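Local coordinates for DegV family protein (Eubacterium eligens, PDB 3FDJ) that is of unknown function but probably binds a fatty acid, at residues Q128-Q131 with M132-G136. Numbering follows the deposited sequence.
Sequences QLQQ and MIEEG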
ATOM      1  N   GLN A 128       2.773  11.160  -7.480  1.00  8.44           N
ATOM      2  CA  GLN A 128       3.650  12.311  -7.418  1.00  8.22           C
ATOM      3  C   GLN A 128       4.811  12.177  -8.402  1.00  8.14           C
ATOM      4  O   GLN A 128       5.219  13.176  -9.005  1.00  7.72           O
ATOM      5  CB  GLN A 128       4.161  12.560  -6.002  1.00  8.85           C
ATOM      6  CG  GLN A 128       4.930  13.857  -5.859  1.00  9.51           C
ATOM      7  CD  GLN A 128       4.109  15.112  -6.098  1.00 14.60           C
ATOM      8  OE1 GLN A 128       2.872  15.103  -6.082  1.00 16.10           O
ATOM      9  NE2 GLN A 128       4.810  16.210  -6.332  1.00 17.73           N
ATOM     10  N   LEU A 129       5.318  10.957  -8.571  1.00  7.31           N
ATOM     11  CA  LEU A 129       6.344  10.671  -9.560  1.00  7.24           C
ATOM     12  C   LEU A 129       5.773  11.020 -10.941  1.00  8.31           C
ATOM     13  O   LEU A 129       6.424  11.728 -11.741  1.00  8.38           O
ATOM     14  CB  LEU A 129       6.779   9.219  -9.513  1.00  6.42           C
ATOM     15  CG  LEU A 129       7.623   8.814  -8.292  1.00  8.28           C
ATOM     16  CD1 LEU A 129       7.734   7.281  -8.223  1.00  9.75           C
ATOM     17  CD2 LEU A 129       8.984   9.544  -8.334  1.00  7.56           C
ATOM     18  N   GLN A 130       4.536  10.582 -11.191  1.00  8.23           N
ATOM     19  CA  GLN A 130       3.883  10.884 -12.451  1.00  8.59           C
ATOM     20  C   GLN A 130       3.754  12.383 -12.682  1.00  8.63           C
ATOM     21  O   GLN A 130       4.106  12.882 -13.755  1.00  8.51           O
ATOM     22  CB  GLN A 130       2.495  10.244 -12.499  1.00  8.96           C
ATOM     23  CG  GLN A 130       1.661  10.738 -13.680  1.00 11.47           C
ATOM     24  CD  GLN A 130       0.343  10.012 -13.784  1.00 14.70           C
ATOM     25  OE1 GLN A 130      -0.033   9.259 -12.882  1.00 14.71           O
ATOM     26  NE2 GLN A 130      -0.348  10.210 -14.895  1.00 16.22           N
ATOM     27  N   GLN A 131       3.265  13.102 -11.676  1.00  8.44           N
ATOM     28  CA  GLN A 131       3.126  14.555 -11.769  1.00  9.32           C
ATOM     29  C   GLN A 131       4.463  15.254 -12.103  1.00  8.99           C
ATOM     30  O   GLN A 131       4.514  16.151 -12.959  1.00  8.52           O
ATOM     31  CB  GLN A 131       2.548  15.135 -10.479  1.00  9.89           C
ATOM     32  CG  GLN A 131       2.210  16.605 -10.609  1.00 13.66           C
ATOM     33  CD  GLN A 131       1.638  17.172  -9.347  1.00 19.03           C
ATOM     34  OE1 GLN A 131       0.633  16.668  -8.825  1.00 21.78           O
ATOM     35  NE2 GLN A 131       2.284  18.216  -8.819  1.00 22.81           N
HETATM   36  N   MSE A 132       5.540  14.850 -11.438  1.00  9.45           N
HETATM   37  CA  MSE A 132       6.840  15.473 -11.695  1.00  9.98           C
HETATM   38  C   MSE A 132       7.374  15.151 -13.083  1.00 10.45           C
HETATM   39  O   MSE A 132       7.947  16.021 -13.754  1.00 10.60           O
HETATM   40  CB  MSE A 132       7.839  15.103 -10.600  1.00 10.43           C
HETATM   41  CG  MSE A 132       7.491  15.755  -9.278  1.00 12.29           C
HETATM   42 SE   MSE A 132       8.973  15.446  -8.010  0.80 22.11          SE
HETATM   43  CE  MSE A 132       8.539  13.882  -7.554  1.00  6.92           C
ATOM     44  N   ILE A 133       7.164  13.921 -13.527  1.00 10.41           N
ATOM     45  CA  ILE A 133       7.502  13.537 -14.888  1.00 11.50           C
ATOM     46  C   ILE A 133       6.725  14.388 -15.899  1.00 12.12           C
ATOM     47  O   ILE A 133       7.303  14.881 -16.880  1.00 11.93           O
ATOM     48  CB  ILE A 133       7.261  12.031 -15.121  1.00 11.53           C
ATOM     49  CG1 ILE A 133       8.261  11.222 -14.302  1.00 11.87           C
ATOM     50  CG2 ILE A 133       7.375  11.671 -16.631  1.00 13.11           C
ATOM     51  CD1 ILE A 133       7.963   9.719 -14.246  1.00 12.64           C
ATOM     52  N   GLU A 134       5.432  14.590 -15.656  1.00 12.12           N
ATOM     53  CA  GLU A 134       4.604  15.397 -16.549  1.00 13.37           C
ATOM     54  C   GLU A 134       4.987  16.874 -16.532  1.00 13.56           C
ATOM     55  O   GLU A 134       4.794  17.581 -17.522  1.00 13.58           O
ATOM     56  CB  GLU A 134       3.131  15.230 -16.193  1.00 13.87           C
ATOM     57  CG  GLU A 134       2.646  13.815 -16.448  1.00 16.84           C
ATOM     58  CD  GLU A 134       1.212  13.591 -16.029  1.00 22.93           C
ATOM     59  OE1 GLU A 134       0.704  14.359 -15.174  1.00 26.17           O
ATOM     60  OE2 GLU A 134       0.596  12.637 -16.553  1.00 26.47           O
ATOM     61  N   GLU A 135       5.520  17.336 -15.406  1.00 13.56           N
ATOM     62  CA  GLU A 135       6.037  18.702 -15.285  1.00 14.42           C
ATOM     63  C   GLU A 135       7.377  18.892 -16.011  1.00 14.39           C
ATOM     64  O   GLU A 135       7.842  20.024 -16.121  1.00 14.93           O
ATOM     65  CB  GLU A 135       6.174  19.095 -13.801  1.00 14.64           C
ATOM     66  CG  GLU A 135       4.848  19.390 -13.116  1.00 16.60           C
ATOM     67  CD  GLU A 135       4.924  19.395 -11.588  1.00 20.94           C
ATOM     68  OE1 GLU A 135       5.986  19.056 -11.013  1.00 20.68           O
ATOM     69  OE2 GLU A 135       3.892  19.726 -10.954  1.00 22.63           O
ATOM     70  N   GLY A 136       7.981  17.814 -16.510  1.00 13.78           N
ATOM     71  CA  GLY A 136       9.234  17.877 -17.258  1.00 14.22           C
ATOM     72  C   GLY A 136      10.484  17.804 -16.393  1.00 14.01           C
ATOM     73  O   GLY A 136      11.572  18.135 -16.837  1.00 14.23           O
TER
HETATM   74  O   HOH W   1       5.377  18.337  -8.651  1.00 44.80           O
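Gln130 and Glu134, one turn apart near the C-terminal end of helix 120-134, meet side chain to side chain. From CB, Gln130 runs out fully extended: its CG lies 3.6 Å from Glu134 OE2, CD 3.8 Å from it, and NE2 hydrogen-bonds to the same oxygen at 3.1 Å. OE2 lies nearly in the amide plane of Gln130, yet the amide comes at it from above the carboxylate plane, the two planes standing 73° apart. NE2 also bonds to Arg18 O, tying the helix to a neighbouring loop; an alanine here, lacking both bonds, would probably leave Glu134 without its amide mate and weaken the tie to Arg18. One residue on, Gln131 NE2 reaches Glu135 OE2 at 3.1 Å, and a water bridges this NE2, weakly, to Glu135 OE1, which also pairs with Lys137. The selenomethionine Met132 bends at chi3 (-81°), which turns CE back to 4.0 Å from Gln128 CG; Leu129, Met132 and Ile133 pack on Ile142 of helix 139-150. Gly136, the first residue to leave helical angles, closes a Schellman motif. Two adjacent i to i+4 pairs, each a neutral amide donating to a carboxylate, thus each span one turn, and Lys137 probably offsets the charge of Glu135.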